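Local coordinates for RNA-directed RNA polymerase (Infectious pancreatic necrosis virus, PDB 3ZED), which catalyses template-directed RNA synthesis from ribonucleoside triphosphates, and is probably found both free and covalently attached to the viral genomic RNA, at residues A198-Q203 with M483-V488; E490-G495 with K704-V709; E605-I610 with N657-F662. One frame throughout, in Å; residues are numbered along the deposited sequence.

In the fold
From the N terminus, helix 194-204 meets helix 476-493 in contact 1, closing a loop of 279 residues within the palm family region. The same second helix then opens contact 2, where its C-terminal end packs on helix 706-714 of the C-terminal region. Contacts 1 and 2 therefore follow in series; their centres lie 10 Å apart, they touch directly through Val488 and Leu706, and each supplies a ligand to one potassium ion. Contact 3 joins helix 604-621 to the loop 657-662 across 46 residues of the thumb region. It is nested inside the loop closed by contact 2, yet lies about 30 Å away between nearest atoms.

Contact 1 of 3, residues A198-Q203 with M483-V488; sequences AKLLEQ and MSTIVV. With K (potassium ion), chain L.
With chi1 of Thr485 at -70°, CG2 lies opposite the backbone N and OG1 beside it, and the two branches reach different leucines of the facing helix, CG2 Leu200 and OG1 Leu201. This is a buried helix-helix contact in the palm region of the polymerase, between helix 194-204 and helix 476-493. The backbones come closest at Leu200 and Thr485, whose CA atoms are 7.2 Å apart.

Leu200 offers its CB, 3.8 Å from Thr485 CG2, so that carbon meets carbon close to both backbones. Leu201 uses the far end of its chain: CD2 is 4.0 Å from Thr485 OG1, and the two side chains cross at about a right angle. No hydrogen bond spans the two segments; the 135 Å² they bury come from van der Waals packing, one contact carbon to carbon and the other a methyl against the hydroxyl oxygen. Thr485 OG1 is hydrogen-bonded to Thr204 OG1 and His481 O, which leaves Leu201 CD2 a purely van der Waals neighbour.

Further layers enclose the contact. Tyr421 of helix 412-426 packs on Leu201, Leu706 and Ile713 pack on Leu200, and Val487 and Val488 of helix 476-493 rest on Ile390 of strand 389-394.

Elsewhere on helix 194-204 the side chains of Lys199, Glu202 and Gln203 make polar contacts. Lys199 NZ forms a salt bridge of 3.1 Å with Glu202 OE1, approaching on the syn side and 21° out of the carboxylate plane, while Glu202 OE2 pairs with Arg425. One step further, Gln203 bends at chi2 (-50°) and directs its amide oxygen at the potassium ion that Thr698, Ser701, Pro702, Lys704 and a water also bind, with Gln203 OE1 2.8 Å from the metal.

Contact 2 of 3, residues E490-G495 with K704-V709; sequences EWVKAG and KTLDEV. With K (potassium ion), chain L.
Beside the Val492 and Asp707 contact, Glu708 OE1 is met by two groups of Thr705, its backbone N and, weakly, its hydroxyl. Thr705 N donates to Glu708 OE1 at 3.1 Å and 159°, on the anti side and 16° out of the carboxylate plane. In return, Glu708 N makes a weak bond to Thr705 OG1. These reciprocal bonds form a capping box around the first turn of helix 706-714, and Leu706 and Asp707, which lie between the two box residues, meet helix 476-493.

Val492 carries the interface. With CG1 anti to its backbone N (chi1 172°), that methyl lies 3.9 Å from Asp707 OD2 and 4.0 Å from Asp707 CA, the two side chains crossing at about a right angle. The other methyl, Val492 CG2, meets Leu706 CD2 at 4.4 Å. No hydrogen bond crosses between the segments, so the join is van der Waals packing, extended by Thr710 against Val492.

Just before the helix, Lys704 O binds the potassium ion at 2.5 Å, together with Gln203 OE1. Helix 476-493 ends in a Schellman motif, with Gly495 at positive phi, Gly495 N bonded to Val492 O and Lys496 N bonded to Trp491 O. The arrangement thus sets a Schellman-terminated helix against the capping-box start of another.

Contact 3 of 3, residues E605-I610 with N657-F662; sequences EIAYQI and NNMSEF
Met659 reaches Tyr608 in two ways, with its thioether passing over the helix backbone and its carbonyl oxygen meeting the tyrosine ring. Met659 SD lies 3.9 Å from both Tyr608 N and Tyr608 CA, and 4.2 Å from Tyr608 CB. Beyond the sulfur, Met659 CE stands 4.4 Å from Ala607 CB. The side chain runs extended past CG, which carries the methyl this far along the helix. Met659 O approaches the ring at its edge and in its plane, 3.6 Å from Tyr608 CD1 and 3.8 Å from CE1, so it faces aromatic C-H groups and not the pi face. Tyr608 CG is anti to the backbone N (chi1 157°), which swings the ring out to meet that oxygen. There is no hydrogen bond between the segments.

The second shell sets both partners. Tyr608 OH is hydrogen-bonded to Lys591 O, tethering the far end of the ring, and Leu593 touches Tyr608 as well as Met659. Phe652 of helix 650-654 packs on both Ala607 and Met659.

Further along the loop, Glu661 is anchored by a salt bridge to Arg308 and a hydrogen bond to Ser586, while its CG sits 3.6 Å above the plane of the Phe662 ring, over the centre. Phe662 N donates to Ser660 OG at 3.2 Å and 160°. Thus, within the thumb region, a buried methionine at the end of a 3-10 turn packs on helix 604-621, and the chain then continues through an ST turn.

Contact 1 of 3, residues A198-Q203 with M483-V488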
loop_
_atom_site.group_PDB
_atom_site.type_symbol
_atom_site.label_atom_id
_atom_site.label_comp_id
_atom_site.label_asym_id
_atom_site.label_seq_id
_atom_site.Cartn_x
_atom_site.Cartn_y
_atom_site.Cartn_z
ATOM N N ALA B 198 -6.131 19.363 -3.386
ATOM C CA ALA B 198 -4.685 19.567 -3.495
ATOM C C ALA B 198 -4.160 20.428 -2.339
ATOM O O ALA B 198 -3.099 20.126 -1.793
ATOM C CB ALA B 198 -4.348 20.214 -4.831
ATOM N N LYS B 199 -4.922 21.462 -1.941
ATOM C CA LYS B 199 -4.579 22.349 -0.824
ATOM C C LYS B 199 -4.605 21.572 0.509
ATOM O O LYS B 199 -3.791 21.851 1.387
ATOM C CB LYS B 199 -5.522 23.569 -0.766
ATOM C CG LYS B 199 -5.393 24.548 -1.944
ATOM C CD LYS B 199 -3.982 25.135 -2.159
ATOM C CE LYS B 199 -3.575 26.113 -1.083
ATOM N NZ LYS B 199 -2.209 26.639 -1.306
ATOM N N LEU B 200 -5.516 20.584 0.646
ATOM C CA LEU B 200 -5.587 19.753 1.848
ATOM C C LEU B 200 -4.401 18.794 1.853
ATOM O O LEU B 200 -3.713 18.677 2.864
ATOM C CB LEU B 200 -6.909 18.972 1.932
ATOM C CG LEU B 200 -8.209 19.761 2.115
ATOM C CD1 LEU B 200 -9.407 18.880 1.827
ATOM C CD2 LEU B 200 -8.325 20.357 3.524
ATOM N N LEU B 201 -4.119 18.164 0.691
ATOM C CA LEU B 201 -3.013 17.220 0.521
ATOM C C LEU B 201 -1.671 17.899 0.694
ATOM O O LEU B 201 -0.727 17.237 1.083
ATOM C CB LEU B 201 -3.084 16.495 -0.832
ATOM C CG LEU B 201 -4.237 15.508 -0.994
ATOM C CD1 LEU B 201 -4.496 15.205 -2.449
ATOM C CD2 LEU B 201 -4.003 14.223 -0.153
ATOM N N GLU B 202 -1.576 19.218 0.462
ATOM C CA GLU B 202 -0.308 19.932 0.693
ATOM C C GLU B 202 0.074 19.834 2.176
ATOM O O GLU B 202 1.256 19.808 2.512
ATOM C CB GLU B 202 -0.426 21.392 0.274
ATOM C CG GLU B 202 -0.294 21.623 -1.223
ATOM C CD GLU B 202 -0.448 23.070 -1.665
ATOM O OE1 GLU B 202 -0.762 23.932 -0.813
ATOM O OE2 GLU B 202 -0.226 23.347 -2.865
ATOM N N GLN B 203 -0.946 19.718 3.047
ATOM C CA GLN B 203 -0.815 19.599 4.492
ATOM C C GLN B 203 -0.755 18.131 4.972
ATOM O O GLN B 203 0.121 17.811 5.785
ATOM C CB GLN B 203 -1.973 20.327 5.216
ATOM C CG GLN B 203 -2.160 21.810 4.847
ATOM C CD GLN B 203 -0.873 22.607 4.918
ATOM O OE1 GLN B 203 -0.070 22.468 5.860
ATOM N NE2 GLN B 203 -0.645 23.452 3.910
ATOM N N MET B 483 -8.707 9.645 0.815
ATOM C CA MET B 483 -10.022 9.399 1.427
ATOM C C MET B 483 -10.013 9.752 2.916
ATOM O O MET B 483 -10.932 10.432 3.373
ATOM C CB MET B 483 -10.493 7.972 1.183
ATOM C CG MET B 483 -10.846 7.733 -0.272
ATOM S SD MET B 483 -11.667 6.157 -0.565
ATOM C CE MET B 483 -10.316 5.016 -0.296
ATOM N N SER B 484 -8.935 9.388 3.644
ATOM C CA SER B 484 -8.805 9.744 5.065
ATOM C C SER B 484 -8.677 11.254 5.240
ATOM O O SER B 484 -9.234 11.794 6.191
ATOM C CB SER B 484 -7.607 9.044 5.695
ATOM O OG SER B 484 -7.837 7.650 5.745
ATOM N N THR B 485 -7.995 11.932 4.296
ATOM C CA THR B 485 -7.834 13.399 4.261
ATOM C C THR B 485 -9.218 14.088 4.193
ATOM O O THR B 485 -9.446 15.083 4.887
ATOM C CB THR B 485 -6.915 13.791 3.084
ATOM O OG1 THR B 485 -5.595 13.359 3.408
ATOM C CG2 THR B 485 -6.920 15.292 2.787
ATOM N N ILE B 486 -10.130 13.533 3.364
ATOM C CA ILE B 486 -11.492 14.030 3.186
ATOM C C ILE B 486 -12.270 13.882 4.510
ATOM O O ILE B 486 -12.922 14.839 4.942
ATOM C CB ILE B 486 -12.203 13.319 1.992
ATOM C CG1 ILE B 486 -11.548 13.721 0.652
ATOM C CG2 ILE B 486 -13.740 13.582 2.013
ATOM C CD1 ILE B 486 -11.999 12.932 -0.611
ATOM N N VAL B 487 -12.175 12.697 5.155
ATOM C CA VAL B 487 -12.845 12.424 6.427
ATOM C C VAL B 487 -12.321 13.421 7.505
ATOM O O VAL B 487 -13.127 14.036 8.206
ATOM C CB VAL B 487 -12.698 10.925 6.856
ATOM C CG1 VAL B 487 -13.206 10.687 8.280
ATOM C CG2 VAL B 487 -13.409 9.994 5.875
ATOM N N VAL B 488 -10.992 13.625 7.571
ATOM C CA VAL B 488 -10.344 14.529 8.544
ATOM C C VAL B 488 -10.742 15.990 8.258
ATOM O O VAL B 488 -11.119 16.685 9.198
ATOM C CB VAL B 488 -8.801 14.331 8.611
ATOM C CG1 VAL B 488 -8.119 15.428 9.427
ATOM C CG2 VAL B 488 -8.464 12.959 9.181
HETATM K K K L . 2.003 24.128 6.558
HETATM O O HOH W 1 3.863 23.047 8.273
#

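Contact 2 of 3, residues E490-G495 with K704-V709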
loop_
_atom_site.group_PDB
_atom_site.type_symbol
_atom_site.label_atom_id
_atom_site.label_comp_id
_atom_site.label_asym_id
_atom_site.label_seq_id
_atom_site.Cartn_x
_atom_site.Cartn_y
_atom_site.Cartn_z
ATOM N N GLU B 490 -13.473 17.067 6.898
ATOM C CA GLU B 490 -14.882 17.180 7.278
ATOM C C GLU B 490 -15.032 17.191 8.805
ATOM O O GLU B 490 -15.902 17.884 9.305
ATOM C CB GLU B 490 -15.732 16.068 6.635
ATOM C CG GLU B 490 -15.995 16.302 5.155
ATOM C CD GLU B 490 -16.787 17.550 4.819
ATOM O OE1 GLU B 490 -17.749 17.882 5.552
ATOM O OE2 GLU B 490 -16.434 18.203 3.813
ATOM N N TRP B 491 -14.152 16.488 9.534
ATOM C CA TRP B 491 -14.131 16.496 11.003
ATOM C C TRP B 491 -13.760 17.902 11.482
ATOM O O TRP B 491 -14.469 18.457 12.321
ATOM C CB TRP B 491 -13.163 15.424 11.526
ATOM C CG TRP B 491 -12.743 15.546 12.962
ATOM C CD1 TRP B 491 -13.483 15.231 14.065
ATOM C CD2 TRP B 491 -11.436 15.898 13.442
ATOM N NE1 TRP B 491 -12.727 15.379 15.203
ATOM C CE2 TRP B 491 -11.466 15.795 14.851
ATOM C CE3 TRP B 491 -10.233 16.290 12.812
ATOM C CZ2 TRP B 491 -10.346 16.099 15.649
ATOM C CZ3 TRP B 491 -9.127 16.585 13.602
ATOM C CH2 TRP B 491 -9.189 16.491 15.002
ATOM N N VAL B 492 -12.725 18.514 10.871
ATOM C CA VAL B 492 -12.279 19.879 11.180
ATOM C C VAL B 492 -13.425 20.871 10.853
ATOM O O VAL B 492 -13.760 21.700 11.703
ATOM C CB VAL B 492 -10.952 20.240 10.445
ATOM C CG1 VAL B 492 -10.588 21.720 10.614
ATOM C CG2 VAL B 492 -9.796 19.347 10.911
ATOM N N LYS B 493 -14.050 20.744 9.655
ATOM C CA LYS B 493 -15.159 21.603 9.222
ATOM C C LYS B 493 -16.347 21.526 10.202
ATOM O O LYS B 493 -16.881 22.565 10.564
ATOM C CB LYS B 493 -15.609 21.242 7.796
ATOM C CG LYS B 493 -16.603 22.209 7.211
ATOM C CD LYS B 493 -17.195 21.713 5.924
ATOM C CE LYS B 493 -18.233 22.686 5.412
ATOM N NZ LYS B 493 -18.854 22.211 4.155
ATOM N N ALA B 494 -16.711 20.312 10.675
ATOM C CA ALA B 494 -17.829 20.097 11.606
ATOM C C ALA B 494 -17.514 20.548 13.055
ATOM O O ALA B 494 -18.332 20.329 13.953
ATOM C CB ALA B 494 -18.243 18.632 11.590
ATOM N N GLY B 495 -16.360 21.188 13.262
ATOM C CA GLY B 495 -15.945 21.704 14.563
ATOM C C GLY B 495 -15.341 20.659 15.473
ATOM O O GLY B 495 -15.494 20.738 16.695
ATOM N N LYS B 704 0.604 27.895 6.640
ATOM C CA LYS B 704 -0.793 27.499 6.833
ATOM C C LYS B 704 -0.926 26.151 7.527
ATOM O O LYS B 704 -0.192 25.218 7.221
ATOM C CB LYS B 704 -1.540 27.456 5.492
ATOM C CG LYS B 704 -1.660 28.822 4.807
ATOM C CD LYS B 704 -2.836 28.887 3.832
ATOM C CE LYS B 704 -4.109 29.440 4.448
ATOM N NZ LYS B 704 -3.993 30.881 4.812
ATOM N N THR B 705 -1.872 26.054 8.467
ATOM C CA THR B 705 -2.210 24.811 9.153
ATOM C C THR B 705 -3.356 24.161 8.373
ATOM O O THR B 705 -4.009 24.839 7.582
ATOM C CB THR B 705 -2.599 25.076 10.623
ATOM O OG1 THR B 705 -3.751 25.935 10.668
ATOM C CG2 THR B 705 -1.452 25.648 11.452
ATOM N N LEU B 706 -3.640 22.872 8.626
ATOM C CA LEU B 706 -4.749 22.145 8.002
ATOM C C LEU B 706 -6.083 22.863 8.287
ATOM O O LEU B 706 -6.930 22.968 7.400
ATOM C CB LEU B 706 -4.772 20.702 8.543
ATOM C CG LEU B 706 -5.990 19.830 8.194
ATOM C CD1 LEU B 706 -6.096 19.557 6.679
ATOM C CD2 LEU B 706 -5.964 18.547 8.973
ATOM N N ASP B 707 -6.227 23.392 9.517
ATOM C CA ASP B 707 -7.398 24.107 10.022
ATOM C C ASP B 707 -7.658 25.395 9.222
ATOM O O ASP B 707 -8.804 25.645 8.841
ATOM C CB ASP B 707 -7.221 24.417 11.517
ATOM C CG ASP B 707 -6.931 23.186 12.357
ATOM O OD1 ASP B 707 -5.806 22.644 12.243
ATOM O OD2 ASP B 707 -7.833 22.756 13.118
ATOM N N GLU B 708 -6.597 26.183 8.931
ATOM C CA GLU B 708 -6.703 27.427 8.148
ATOM C C GLU B 708 -7.119 27.118 6.717
ATOM O O GLU B 708 -7.917 27.856 6.147
ATOM C CB GLU B 708 -5.384 28.219 8.179
ATOM C CG GLU B 708 -5.102 28.821 9.547
ATOM C CD GLU B 708 -3.734 29.438 9.778
ATOM O OE1 GLU B 708 -2.720 28.859 9.324
ATOM O OE2 GLU B 708 -3.678 30.493 10.447
ATOM N N VAL B 709 -6.608 26.012 6.153
ATOM C CA VAL B 709 -6.926 25.552 4.795
ATOM C C VAL B 709 -8.416 25.141 4.733
ATOM O O VAL B 709 -9.112 25.535 3.795
ATOM C CB VAL B 709 -5.971 24.416 4.317
ATOM C CG1 VAL B 709 -6.388 23.875 2.950
ATOM C CG2 VAL B 709 -4.516 24.888 4.286
HETATM K K K L . 2.003 24.128 6.558
HETATM O O HOH W 1 3.863 23.047 8.273
#

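Contact 3 of 3, residues E605-I610 with N657-F662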
loop_
_atom_site.group_PDB
_atom_site.type_symbol
_atom_site.label_atom_id
_atom_site.label_comp_id
_atom_site.label_asym_id
_atom_site.label_seq_id
_atom_site.Cartn_x
_atom_site.Cartn_y
_atom_site.Cartn_z
ATOM N N GLU B 605 16.614 -23.030 5.840
ATOM C CA GLU B 605 15.448 -23.454 6.611
ATOM C C GLU B 605 15.754 -23.503 8.100
ATOM O O GLU B 605 14.893 -23.149 8.908
ATOM C CB GLU B 605 14.925 -24.813 6.111
ATOM C CG GLU B 605 13.584 -25.254 6.697
ATOM C CD GLU B 605 12.429 -24.264 6.654
ATOM O OE1 GLU B 605 12.188 -23.656 5.582
ATOM O OE2 GLU B 605 11.745 -24.125 7.694
ATOM N N ILE B 606 16.979 -23.907 8.469
ATOM C CA ILE B 606 17.369 -23.963 9.880
ATOM C C ILE B 606 17.747 -22.539 10.368
ATOM O O ILE B 606 17.595 -22.238 11.556
ATOM C CB ILE B 606 18.458 -25.043 10.158
ATOM C CG1 ILE B 606 18.743 -25.245 11.678
ATOM C CG2 ILE B 606 19.731 -24.824 9.342
ATOM C CD1 ILE B 606 17.455 -25.493 12.619
ATOM N N ALA B 607 18.184 -21.663 9.440
ATOM C CA ALA B 607 18.483 -20.264 9.740
ATOM C C ALA B 607 17.170 -19.516 10.011
ATOM O O ALA B 607 17.098 -18.739 10.968
ATOM C CB ALA B 607 19.245 -19.619 8.589
ATOM N N TYR B 608 16.115 -19.803 9.191
ATOM C CA TYR B 608 14.774 -19.221 9.320
ATOM C C TYR B 608 14.211 -19.521 10.717
ATOM O O TYR B 608 13.573 -18.654 11.305
ATOM C CB TYR B 608 13.811 -19.733 8.207
ATOM C CG TYR B 608 12.352 -19.620 8.601
ATOM C CD1 TYR B 608 11.662 -18.419 8.456
ATOM C CD2 TYR B 608 11.699 -20.675 9.237
ATOM C CE1 TYR B 608 10.355 -18.278 8.911
ATOM C CE2 TYR B 608 10.402 -20.537 9.721
ATOM C CZ TYR B 608 9.731 -19.341 9.548
ATOM O OH TYR B 608 8.445 -19.218 10.017
ATOM N N GLN B 609 14.441 -20.743 11.229
ATOM C CA GLN B 609 13.999 -21.207 12.547
ATOM C C GLN B 609 14.540 -20.311 13.653
ATOM O O GLN B 609 13.784 -19.929 14.552
ATOM C CB GLN B 609 14.447 -22.663 12.786
ATOM C CG GLN B 609 13.698 -23.691 11.931
ATOM C CD GLN B 609 12.220 -23.785 12.266
ATOM O OE1 GLN B 609 11.818 -23.958 13.430
ATOM N NE2 GLN B 609 11.384 -23.672 11.243
ATOM N N ILE B 610 15.830 -19.946 13.572
ATOM C CA ILE B 610 16.470 -19.040 14.532
ATOM C C ILE B 610 15.866 -17.626 14.365
ATOM O O ILE B 610 15.538 -16.990 15.372
ATOM C CB ILE B 610 18.010 -19.038 14.357
ATOM C CG1 ILE B 610 18.601 -20.443 14.678
ATOM C CG2 ILE B 610 18.671 -17.915 15.189
ATOM C CD1 ILE B 610 19.924 -20.750 14.036
ATOM N N ASN B 657 16.352 -10.144 7.228
ATOM C CA ASN B 657 15.208 -9.302 6.879
ATOM C C ASN B 657 14.278 -9.933 5.843
ATOM O O ASN B 657 13.064 -9.914 6.041
ATOM C CB ASN B 657 15.688 -7.922 6.417
ATOM C CG ASN B 657 16.536 -7.251 7.477
ATOM O OD1 ASN B 657 17.729 -7.535 7.627
ATOM N ND2 ASN B 657 15.907 -6.476 8.335
ATOM N N ASN B 658 14.837 -10.512 4.778
ATOM C CA ASN B 658 14.089 -11.166 3.694
ATOM C C ASN B 658 13.371 -12.462 4.156
ATOM O O ASN B 658 12.403 -12.865 3.515
ATOM C CB ASN B 658 14.991 -11.458 2.487
ATOM C CG ASN B 658 16.427 -11.755 2.840
ATOM O OD1 ASN B 658 17.296 -10.870 2.812
ATOM N ND2 ASN B 658 16.687 -12.987 3.242
ATOM N N MET B 659 13.833 -13.084 5.254
ATOM C CA MET B 659 13.263 -14.297 5.852
ATOM C C MET B 659 12.149 -14.016 6.888
ATOM O O MET B 659 11.514 -14.962 7.380
ATOM C CB MET B 659 14.362 -15.080 6.575
ATOM C CG MET B 659 15.420 -15.632 5.688
ATOM S SD MET B 659 16.376 -16.851 6.598
ATOM C CE MET B 659 16.933 -17.837 5.254
ATOM N N SER B 660 11.938 -12.744 7.258
ATOM C CA SER B 660 10.989 -12.448 8.321
ATOM C C SER B 660 9.916 -11.463 7.907
ATOM O O SER B 660 10.183 -10.560 7.140
ATOM C CB SER B 660 11.745 -11.920 9.542
ATOM O OG SER B 660 10.886 -11.635 10.633
ATOM N N GLU B 661 8.706 -11.616 8.460
ATOM C CA GLU B 661 7.593 -10.675 8.235
ATOM C C GLU B 661 7.887 -9.326 8.943
ATOM O O GLU B 661 7.255 -8.330 8.636
ATOM C CB GLU B 661 6.257 -11.268 8.725
ATOM C CG GLU B 661 6.126 -11.436 10.230
ATOM C CD GLU B 661 4.745 -11.896 10.662
ATOM O OE1 GLU B 661 3.756 -11.219 10.300
ATOM O OE2 GLU B 661 4.646 -12.927 11.363
ATOM N N PHE B 662 8.835 -9.325 9.903
ATOM C CA PHE B 662 9.249 -8.154 10.675
ATOM C C PHE B 662 10.541 -7.548 10.134
ATOM O O PHE B 662 11.064 -6.617 10.741
ATOM C CB PHE B 662 9.411 -8.532 12.166
ATOM C CG PHE B 662 8.155 -9.126 12.767
ATOM C CD1 PHE B 662 6.958 -8.398 12.793
ATOM C CD2 PHE B 662 8.153 -10.420 13.275
ATOM C CE1 PHE B 662 5.798 -8.952 13.346
ATOM C CE2 PHE B 662 6.988 -10.977 13.814
ATOM C CZ PHE B 662 5.820 -10.242 13.839
#